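Local coordinates for methionine gamma-lyase (Trichomonas vaginalis, PDB 1E5E), which belongs to the Cys/Met metabolism family of pyridoxal-phosphate-dependent enzymes and assembles from four chains, at residues Asp102-Asp107 with Ile127-Ile132; Val151-Pro156 with Val179-Asp184. All blocks are in the same frame, centred on the assembly; numbering follows the deposited sequence.

Contact 1 (Asp102-Asp107 with Ile127-Ile132); sequences DHLISD and IQVDFI
His103 reaches across to the neighbouring strand and donates a hydrogen bond from NE2 to Asp130 OD2, 2.7 Å away. Its CG stands anti to the backbone N (chi1 177°), which carries the imidazole past Gln128 O toward the carboxylate two residues further along. Asp130 receives the bond on the anti side of OD2, somewhat out of the carboxylate plane but close to the plane of the ring, the two planes standing 66° apart. Thr148 OG1 bonds ND1 at the far side of the imidazole, so both nitrogens are tied and the ring's rotation is fixed. The strands 103-107 and 128-132 run parallel, joined through helix 112-124 as a beta-alpha-beta unit at one end of the main sheet. On the face shared with His103, Ile105 CG2 meets Ile132 CD1 at 3.5 Å; Ile132 holds CG1 between its backbone N and carbonyl carbon (chi1 62°), which turns CG1 and CD1 toward Ile105. On the face against helix 112-124, Leu104 CD2 lies 4.1 Å from Val129 CG1, the two side chains pointing the same way. Val129 CG1 in turn sits over one face of the Phe131 ring near its rim, while Asp107 O lies at that ring's edge, 3.9 Å from CD1.

Contact 2 (Val151-Pro156 with Val179-Asp184); sequences VYFETP and VLVIAD. With PPJ (N-(hydroxy{3-hydroxy-2-methyl-5-[(phosphonooxy)methyl]pyridin-4-yl}methyl)norvaline), chain C.
Water 1 is gripped by three side chains: it accepts from Tyr152 OH at 2.7 Å and donates to Glu154 OE2 at 2.6 Å and Asp184 OD2 at 2.8 Å. These groups gather near the C-terminal ends of two parallel strands of a beta-alpha-beta unit, 148-154 and 180-184, linked through helix 166-174 in the central sheet of the large PLP-binding domain. The two carboxylates lie side by side, and the shared water, donating to both, probably eases the repulsion between Glu154 OE2 and Asp184 OD2, 4.3 Å apart; OE2 also takes the backbone N-H of Tyr111. Asp184 has CG anti to its backbone N (chi1 175°), which sends the carboxylate along the same face as the Tyr152 ring. That ring crosses Ile182 obliquely, its CD2 3.6 Å from Ile182 CG2. On the opposite face, against helix 166-174, Phe153 holds CG between its backbone N and carbonyl carbon (chi1 56°), and its ring folds back over the neighbouring strand: CE2 meets Val181 CG1 at 3.5 Å and CE1 meets Ala183 CB at 3.6 Å. Water 2 accepts from Thr155 N and lies close to Asp184 O. Thr186 OG1 bonds Asp184 OD1 and should steady the carboxylate, whose other oxygen, OD2, lies 2.6 Å from N1 of the PPJ pyridine ring.

How the contacts relate
Contacts 1 and 2 are two parallel pairings in one sheet, joined by a third, of strand 148-154 with strand 103-107; the contact centres are about 11 Å apart. Their backbones are probably hydrogen-bonded directly, Ile105 O to Tyr152 N at 2.8 Å and Asp107 N to Tyr152 O at 2.9 Å. Side chains meet here too, Asp107 CB packing 4.1 Å from Phe153 CB. Contact 2 is the inner pair and supplies Glu154 and Asp184 to the PPJ pocket, which Tyr56 and Arg58 of the second subunit help to complete. Contact 1 includes strand 128-132, outermost within this chain, and its Ser106 side chain stays about 11 Å from PPJ.

Contact 1 (Asp102-Asp107 with Ile127-Ile132)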
ATOM      1  N   ASP A 102      13.146   1.746 -40.540  1.00 31.20           N
ATOM      2  CA  ASP A 102      14.416   1.932 -39.848  1.00 27.85           C
ATOM      3  C   ASP A 102      15.124   0.590 -39.654  1.00 26.39           C
ATOM      4  O   ASP A 102      14.580  -0.474 -39.900  1.00 25.64           O
ATOM      5  CB  ASP A 102      14.197   2.582 -38.482  1.00 29.88           C
ATOM      6  CG  ASP A 102      13.837   4.043 -38.570  1.00 30.57           C
ATOM      7  OD1 ASP A 102      13.989   4.554 -39.708  1.00 29.96           O
ATOM      8  OD2 ASP A 102      13.444   4.649 -37.539  1.00 30.64           O
ATOM      9  N   HIS A 103      16.379   0.646 -39.206  1.00 25.46           N
ATOM     10  CA  HIS A 103      17.182  -0.551 -38.971  1.00 24.15           C
ATOM     11  C   HIS A 103      17.739  -0.522 -37.536  1.00 22.45           C
ATOM     12  O   HIS A 103      18.142   0.507 -37.037  1.00 21.71           O
ATOM     13  CB  HIS A 103      18.357  -0.650 -39.948  1.00 21.55           C
ATOM     14  CG  HIS A 103      19.306  -1.777 -39.795  1.00 18.93           C
ATOM     15  ND1 HIS A 103      20.696  -1.541 -39.665  1.00 20.15           N
ATOM     16  CD2 HIS A 103      19.150  -3.108 -39.794  1.00 18.91           C
ATOM     17  CE1 HIS A 103      21.319  -2.692 -39.563  1.00 19.22           C
ATOM     18  NE2 HIS A 103      20.409  -3.656 -39.651  1.00 20.32           N
ATOM     19  N   LEU A 104      17.716  -1.695 -36.950  1.00 22.23           N
ATOM     20  CA  LEU A 104      18.209  -1.918 -35.632  1.00 22.98           C
ATOM     21  C   LEU A 104      19.263  -3.019 -35.566  1.00 21.08           C
ATOM     22  O   LEU A 104      18.960  -4.132 -35.949  1.00 21.41           O
ATOM     23  CB  LEU A 104      17.066  -2.330 -34.671  1.00 24.05           C
ATOM     24  CG  LEU A 104      17.556  -2.525 -33.221  1.00 25.06           C
ATOM     25  CD1 LEU A 104      16.600  -1.841 -32.246  1.00 26.69           C
ATOM     26  CD2 LEU A 104      17.639  -4.014 -32.902  1.00 23.92           C
ATOM     27  N   ILE A 105      20.388  -2.699 -34.933  1.00 21.20           N
ATOM     28  CA  ILE A 105      21.388  -3.735 -34.678  1.00 21.17           C
ATOM     29  C   ILE A 105      21.362  -4.092 -33.184  1.00 21.18           C
ATOM     30  O   ILE A 105      21.468  -3.245 -32.294  1.00 20.51           O
ATOM     31  CB  ILE A 105      22.807  -3.263 -35.046  1.00 21.95           C
ATOM     32  CG1 ILE A 105      22.882  -2.963 -36.548  1.00 21.97           C
ATOM     33  CG2 ILE A 105      23.871  -4.300 -34.651  1.00 21.34           C
ATOM     34  CD1 ILE A 105      24.124  -2.176 -36.954  1.00 20.58           C
ATOM     35  N   SER A 106      21.262  -5.384 -32.910  1.00 21.11           N
ATOM     36  CA  SER A 106      21.294  -5.872 -31.555  1.00 23.02           C
ATOM     37  C   SER A 106      22.260  -7.030 -31.328  1.00 23.46           C
ATOM     38  O   SER A 106      22.498  -7.878 -32.192  1.00 22.38           O
ATOM     39  CB  SER A 106      19.906  -6.439 -31.207  1.00 23.65           C
ATOM     40  OG  SER A 106      19.937  -7.020 -29.910  1.00 23.69           O
ATOM     41  N   ASP A 107      22.740  -7.084 -30.086  1.00 23.50           N
ATOM     42  CA  ASP A 107      23.597  -8.219 -29.741  1.00 22.94           C
ATOM     43  C   ASP A 107      22.588  -9.362 -29.784  1.00 23.84           C
ATOM     44  O   ASP A 107      21.417  -9.123 -29.442  1.00 23.00           O
ATOM     45  CB  ASP A 107      24.268  -8.164 -28.399  1.00 24.04           C
ATOM     46  CG  ASP A 107      25.332  -9.247 -28.228  1.00 24.13           C
ATOM     47  OD1 ASP A 107      24.946 -10.381 -27.867  1.00 24.48           O
ATOM     48  OD2 ASP A 107      26.523  -8.939 -28.464  1.00 24.68           O
ATOM     49  N   ILE A 127      10.358  -2.808 -39.272  1.00 27.89           N
ATOM     50  CA  ILE A 127      11.680  -2.372 -38.819  1.00 28.44           C
ATOM     51  C   ILE A 127      12.683  -3.440 -39.217  1.00 27.77           C
ATOM     52  O   ILE A 127      12.312  -4.598 -39.043  1.00 26.62           O
ATOM     53  CB  ILE A 127      11.704  -2.056 -37.306  1.00 29.41           C
ATOM     54  CG1 ILE A 127      10.936  -0.731 -37.082  1.00 29.17           C
ATOM     55  CG2 ILE A 127      13.114  -1.866 -36.758  1.00 25.51           C
ATOM     56  CD1 ILE A 127      10.443  -0.558 -35.662  1.00 29.13           C
ATOM     57  N   GLN A 128      13.887  -3.050 -39.667  1.00 27.74           N
ATOM     58  CA  GLN A 128      14.845  -4.147 -39.942  1.00 27.28           C
ATOM     59  C   GLN A 128      15.738  -4.405 -38.730  1.00 24.07           C
ATOM     60  O   GLN A 128      16.214  -3.453 -38.097  1.00 22.16           O
ATOM     61  CB  GLN A 128      15.695  -3.802 -41.157  1.00 29.94           C
ATOM     62  CG  GLN A 128      14.916  -3.355 -42.369  1.00 34.80           C
ATOM     63  CD  GLN A 128      15.892  -3.050 -43.501  1.00 37.02           C
ATOM     64  OE1 GLN A 128      16.185  -1.903 -43.794  1.00 37.50           O
ATOM     65  NE2 GLN A 128      16.352  -4.137 -44.115  1.00 39.30           N
ATOM     66  N   VAL A 129      15.959  -5.667 -38.428  1.00 23.39           N
ATOM     67  CA  VAL A 129      16.748  -6.094 -37.268  1.00 25.40           C
ATOM     68  C   VAL A 129      17.815  -7.127 -37.624  1.00 26.53           C
ATOM     69  O   VAL A 129      17.472  -8.192 -38.149  1.00 26.34           O
ATOM     70  CB  VAL A 129      15.830  -6.812 -36.227  1.00 25.60           C
ATOM     71  CG1 VAL A 129      16.578  -7.351 -35.014  1.00 24.93           C
ATOM     72  CG2 VAL A 129      14.713  -5.907 -35.712  1.00 23.79           C
ATOM     73  N   ASP A 130      19.066  -6.934 -37.213  1.00 26.92           N
ATOM     74  CA  ASP A 130      20.086  -7.962 -37.302  1.00 26.57           C
ATOM     75  C   ASP A 130      20.605  -8.248 -35.888  1.00 26.89           C
ATOM     76  O   ASP A 130      20.901  -7.326 -35.132  1.00 26.16           O
ATOM     77  CB  ASP A 130      21.306  -7.505 -38.133  1.00 28.54           C
ATOM     78  CG  ASP A 130      20.906  -7.359 -39.601  1.00 29.44           C
ATOM     79  OD1 ASP A 130      20.475  -8.401 -40.104  1.00 30.88           O
ATOM     80  OD2 ASP A 130      20.903  -6.262 -40.182  1.00 29.56           O
ATOM     81  N   PHE A 131      20.797  -9.515 -35.579  1.00 25.37           N
ATOM     82  CA  PHE A 131      21.336  -9.961 -34.322  1.00 25.60           C
ATOM     83  C   PHE A 131      22.792 -10.357 -34.586  1.00 26.20           C
ATOM     84  O   PHE A 131      23.016 -11.203 -35.460  1.00 25.38           O
ATOM     85  CB  PHE A 131      20.561 -11.166 -33.807  1.00 25.65           C
ATOM     86  CG  PHE A 131      19.145 -10.877 -33.366  1.00 26.81           C
ATOM     87  CD1 PHE A 131      18.911 -10.181 -32.183  1.00 26.51           C
ATOM     88  CD2 PHE A 131      18.069 -11.349 -34.091  1.00 26.49           C
ATOM     89  CE1 PHE A 131      17.611  -9.960 -31.747  1.00 26.05           C
ATOM     90  CE2 PHE A 131      16.762 -11.140 -33.673  1.00 27.57           C
ATOM     91  CZ  PHE A 131      16.546 -10.429 -32.493  1.00 27.72           C
ATOM     92  N   ILE A 132      23.742  -9.649 -34.000  1.00 24.93           N
ATOM     93  CA  ILE A 132      25.154  -9.967 -34.206  1.00 25.63           C
ATOM     94  C   ILE A 132      25.873 -10.183 -32.890  1.00 24.89           C
ATOM     95  O   ILE A 132      25.245 -10.043 -31.845  1.00 24.47           O
ATOM     96  CB  ILE A 132      25.846  -8.796 -34.928  1.00 25.44           C
ATOM     97  CG1 ILE A 132      25.780  -7.527 -34.078  1.00 26.70           C
ATOM     98  CG2 ILE A 132      25.235  -8.554 -36.304  1.00 26.69           C
ATOM     99  CD1 ILE A 132      26.674  -6.400 -34.584  1.00 25.31           C
TER

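Contact 2 (Val151-Pro156 with Val179-Asp184)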
ATOM      1  N   VAL A 151      21.905   0.790 -31.978  1.00 18.02           N
ATOM      2  CA  VAL A 151      22.745  -0.369 -31.693  1.00 19.32           C
ATOM      3  C   VAL A 151      22.421  -0.710 -30.217  1.00 20.15           C
ATOM      4  O   VAL A 151      22.596   0.154 -29.354  1.00 19.09           O
ATOM      5  CB  VAL A 151      24.219  -0.094 -31.913  1.00 19.54           C
ATOM      6  CG1 VAL A 151      25.021  -1.283 -31.396  1.00 21.24           C
ATOM      7  CG2 VAL A 151      24.504   0.131 -33.400  1.00 20.11           C
ATOM      8  N   TYR A 152      22.038  -1.935 -29.917  1.00 19.54           N
ATOM      9  CA  TYR A 152      21.532  -2.316 -28.607  1.00 20.33           C
ATOM     10  C   TYR A 152      22.261  -3.542 -28.071  1.00 21.36           C
ATOM     11  O   TYR A 152      22.491  -4.467 -28.859  1.00 21.67           O
ATOM     12  CB  TYR A 152      20.020  -2.674 -28.755  1.00 19.16           C
ATOM     13  CG  TYR A 152      19.290  -3.015 -27.475  1.00 20.20           C
ATOM     14  CD1 TYR A 152      19.345  -4.306 -26.959  1.00 20.09           C
ATOM     15  CD2 TYR A 152      18.549  -2.066 -26.778  1.00 20.94           C
ATOM     16  CE1 TYR A 152      18.684  -4.643 -25.783  1.00 20.50           C
ATOM     17  CE2 TYR A 152      17.868  -2.375 -25.612  1.00 19.84           C
ATOM     18  CZ  TYR A 152      17.955  -3.648 -25.110  1.00 20.77           C
ATOM     19  OH  TYR A 152      17.273  -3.975 -23.959  1.00 19.10           O
ATOM     20  N   PHE A 153      22.618  -3.555 -26.789  1.00 20.18           N
ATOM     21  CA  PHE A 153      23.279  -4.700 -26.187  1.00 19.43           C
ATOM     22  C   PHE A 153      23.046  -4.760 -24.672  1.00 19.57           C
ATOM     23  O   PHE A 153      22.601  -3.776 -24.060  1.00 18.53           O
ATOM     24  CB  PHE A 153      24.809  -4.649 -26.433  1.00 16.68           C
ATOM     25  CG  PHE A 153      25.448  -3.402 -25.957  1.00 17.86           C
ATOM     26  CD1 PHE A 153      25.866  -3.259 -24.621  1.00 18.29           C
ATOM     27  CD2 PHE A 153      25.771  -2.383 -26.815  1.00 16.42           C
ATOM     28  CE1 PHE A 153      26.402  -2.092 -24.163  1.00 18.43           C
ATOM     29  CE2 PHE A 153      26.372  -1.222 -26.370  1.00 17.55           C
ATOM     30  CZ  PHE A 153      26.711  -1.075 -25.044  1.00 18.96           C
ATOM     31  N   GLU A 154      23.420  -5.883 -24.079  1.00 17.91           N
ATOM     32  CA  GLU A 154      23.401  -6.032 -22.624  1.00 17.75           C
ATOM     33  C   GLU A 154      24.793  -6.509 -22.196  1.00 18.58           C
ATOM     34  O   GLU A 154      25.206  -7.552 -22.743  1.00 17.65           O
ATOM     35  CB  GLU A 154      22.512  -7.183 -22.172  1.00 16.95           C
ATOM     36  CG  GLU A 154      21.047  -7.102 -22.541  1.00 19.93           C
ATOM     37  CD  GLU A 154      20.214  -8.310 -22.192  1.00 21.17           C
ATOM     38  OE1 GLU A 154      20.727  -9.182 -21.447  1.00 23.20           O
ATOM     39  OE2 GLU A 154      19.069  -8.466 -22.704  1.00 20.77           O
ATOM     40  N   THR A 155      25.402  -5.918 -21.188  1.00 17.87           N
ATOM     41  CA  THR A 155      26.628  -6.506 -20.666  1.00 17.74           C
ATOM     42  C   THR A 155      26.685  -6.310 -19.154  1.00 18.55           C
ATOM     43  O   THR A 155      26.515  -5.209 -18.641  1.00 18.02           O
ATOM     44  CB  THR A 155      27.842  -5.892 -21.395  1.00 18.44           C
ATOM     45  OG1 THR A 155      29.048  -6.430 -20.872  1.00 17.62           O
ATOM     46  CG2 THR A 155      27.930  -4.368 -21.233  1.00 16.66           C
ATOM     47  N   PRO A 156      26.938  -7.368 -18.390  1.00 18.62           N
ATOM     48  CA  PRO A 156      27.089  -8.726 -18.919  1.00 18.93           C
ATOM     49  C   PRO A 156      25.776  -9.238 -19.474  1.00 21.02           C
ATOM     50  O   PRO A 156      24.702  -8.836 -18.958  1.00 21.11           O
ATOM     51  CB  PRO A 156      27.519  -9.558 -17.726  1.00 19.06           C
ATOM     52  CG  PRO A 156      28.000  -8.582 -16.680  1.00 15.97           C
ATOM     53  CD  PRO A 156      27.195  -7.328 -16.942  1.00 17.61           C
ATOM     54  N   VAL A 179      23.097   7.578 -34.959  1.00 24.00           N
ATOM     55  CA  VAL A 179      22.862   6.217 -34.413  1.00 22.11           C
ATOM     56  C   VAL A 179      22.803   6.374 -32.891  1.00 23.18           C
ATOM     57  O   VAL A 179      23.649   7.022 -32.247  1.00 20.22           O
ATOM     58  CB  VAL A 179      23.978   5.234 -34.780  1.00 23.26           C
ATOM     59  CG1 VAL A 179      23.749   3.789 -34.291  1.00 22.01           C
ATOM     60  CG2 VAL A 179      24.170   5.215 -36.318  1.00 23.23           C
ATOM     61  N   LEU A 180      21.866   5.646 -32.307  1.00 23.33           N
ATOM     62  CA  LEU A 180      21.774   5.671 -30.828  1.00 22.69           C
ATOM     63  C   LEU A 180      22.260   4.351 -30.245  1.00 20.66           C
ATOM     64  O   LEU A 180      21.840   3.284 -30.715  1.00 20.44           O
ATOM     65  CB  LEU A 180      20.292   5.934 -30.457  1.00 21.42           C
ATOM     66  CG  LEU A 180      19.933   7.430 -30.599  1.00 22.88           C
ATOM     67  CD1 LEU A 180      18.472   7.695 -30.319  1.00 22.54           C
ATOM     68  CD2 LEU A 180      20.820   8.271 -29.669  1.00 22.93           C
ATOM     69  N   VAL A 181      23.158   4.441 -29.273  1.00 18.16           N
ATOM     70  CA  VAL A 181      23.603   3.212 -28.617  1.00 18.55           C
ATOM     71  C   VAL A 181      22.805   3.099 -27.323  1.00 18.35           C
ATOM     72  O   VAL A 181      22.855   4.000 -26.479  1.00 17.90           O
ATOM     73  CB  VAL A 181      25.106   3.191 -28.338  1.00 19.58           C
ATOM     74  CG1 VAL A 181      25.486   1.888 -27.628  1.00 18.54           C
ATOM     75  CG2 VAL A 181      25.802   3.303 -29.710  1.00 18.79           C
ATOM     76  N   ILE A 182      22.189   1.963 -27.101  1.00 18.22           N
ATOM     77  CA  ILE A 182      21.322   1.732 -25.951  1.00 19.61           C
ATOM     78  C   ILE A 182      21.897   0.570 -25.154  1.00 19.41           C
ATOM     79  O   ILE A 182      22.082  -0.497 -25.762  1.00 19.96           O
ATOM     80  CB  ILE A 182      19.873   1.434 -26.389  1.00 17.56           C
ATOM     81  CG1 ILE A 182      19.271   2.594 -27.202  1.00 19.04           C
ATOM     82  CG2 ILE A 182      19.006   1.140 -25.164  1.00 16.36           C
ATOM     83  CD1 ILE A 182      17.887   2.323 -27.792  1.00 18.90           C
ATOM     84  N   ALA A 183      22.191   0.748 -23.881  1.00 19.17           N
ATOM     85  CA  ALA A 183      22.725  -0.396 -23.104  1.00 17.29           C
ATOM     86  C   ALA A 183      21.722  -0.825 -22.040  1.00 17.60           C
ATOM     87  O   ALA A 183      21.172   0.100 -21.425  1.00 16.86           O
ATOM     88  CB  ALA A 183      24.022   0.042 -22.451  1.00 14.90           C
ATOM     89  N   ASP A 184      21.428  -2.113 -21.892  1.00 15.84           N
ATOM     90  CA  ASP A 184      20.535  -2.555 -20.797  1.00 15.05           C
ATOM     91  C   ASP A 184      21.447  -2.897 -19.625  1.00 15.85           C
ATOM     92  O   ASP A 184      22.208  -3.871 -19.632  1.00 16.20           O
ATOM     93  CB  ASP A 184      19.616  -3.681 -21.242  1.00 15.06           C
ATOM     94  CG  ASP A 184      18.752  -4.259 -20.133  1.00 16.91           C
ATOM     95  OD1 ASP A 184      19.022  -4.014 -18.943  1.00 14.99           O
ATOM     96  OD2 ASP A 184      17.845  -5.059 -20.458  1.00 18.84           O
TER
HETATM   97  N1  PPJ C 405      16.108  -6.567 -19.199  1.00 20.73           N
HETATM   98  C2  PPJ C 405      16.789  -7.547 -18.570  1.00 20.37           C
HETATM   99  C6  PPJ C 405      14.749  -6.609 -19.293  1.00 21.63           C
HETATM  100  C2A PPJ C 405      18.148  -7.848 -18.765  1.00 18.06           C
HETATM  101  C3  PPJ C 405      16.006  -8.491 -17.873  1.00 20.07           C
HETATM  102  O3  PPJ C 405      16.675  -9.504 -17.391  1.00 18.32           O
HETATM  103  C4  PPJ C 405      14.612  -8.418 -17.791  1.00 20.86           C
HETATM  104  C4A PPJ C 405      13.923  -9.435 -17.066  1.00 22.62           C
HETATM  105  C5  PPJ C 405      13.926  -7.489 -18.573  1.00 21.06           C
HETATM  106  N   PPJ C 405      14.412 -10.674 -16.868  1.00 21.88           N
HETATM  107  C5A PPJ C 405      12.528  -7.202 -18.450  1.00 19.42           C
HETATM  108  OP4 PPJ C 405      12.322  -6.553 -17.352  1.00 19.64           O
HETATM  109  P   PPJ C 405      10.866  -6.794 -16.754  1.00 17.93           P
HETATM  110  OP1 PPJ C 405      10.790  -5.834 -15.484  1.00 18.71           O
HETATM  111  OP2 PPJ C 405      10.717  -8.296 -16.365  1.00 18.37           O
HETATM  112  OP3 PPJ C 405       9.727  -6.401 -17.794  1.00 18.41           O
HETATM  113  CA  PPJ C 405      13.817 -11.632 -16.104  1.00 22.87           C
HETATM  114  CB  PPJ C 405      12.376 -11.915 -16.191  1.00 22.76           C
HETATM  115  C   PPJ C 405      14.578 -12.837 -16.011  1.00 21.53           C
HETATM  116  CG  PPJ C 405      11.755 -12.524 -17.396  1.00 24.27           C
HETATM  117  CD  PPJ C 405      11.521 -13.936 -17.137  1.00 23.92           C
HETATM  118  O   PPJ C 405      15.663 -12.908 -16.695  1.00 21.82           O
HETATM  119  OXT PPJ C 405      14.491 -13.617 -14.967  1.00 23.08           O
HETATM  120  O   HOH W   1      17.393  -6.454 -22.854  1.00 17.45           O
HETATM  121  O   HOH W   2      24.666  -3.161 -20.706  1.00 17.44           O
HETATM  122  O   HOH W   3      24.087  -4.951 -17.076  1.00 18.42           O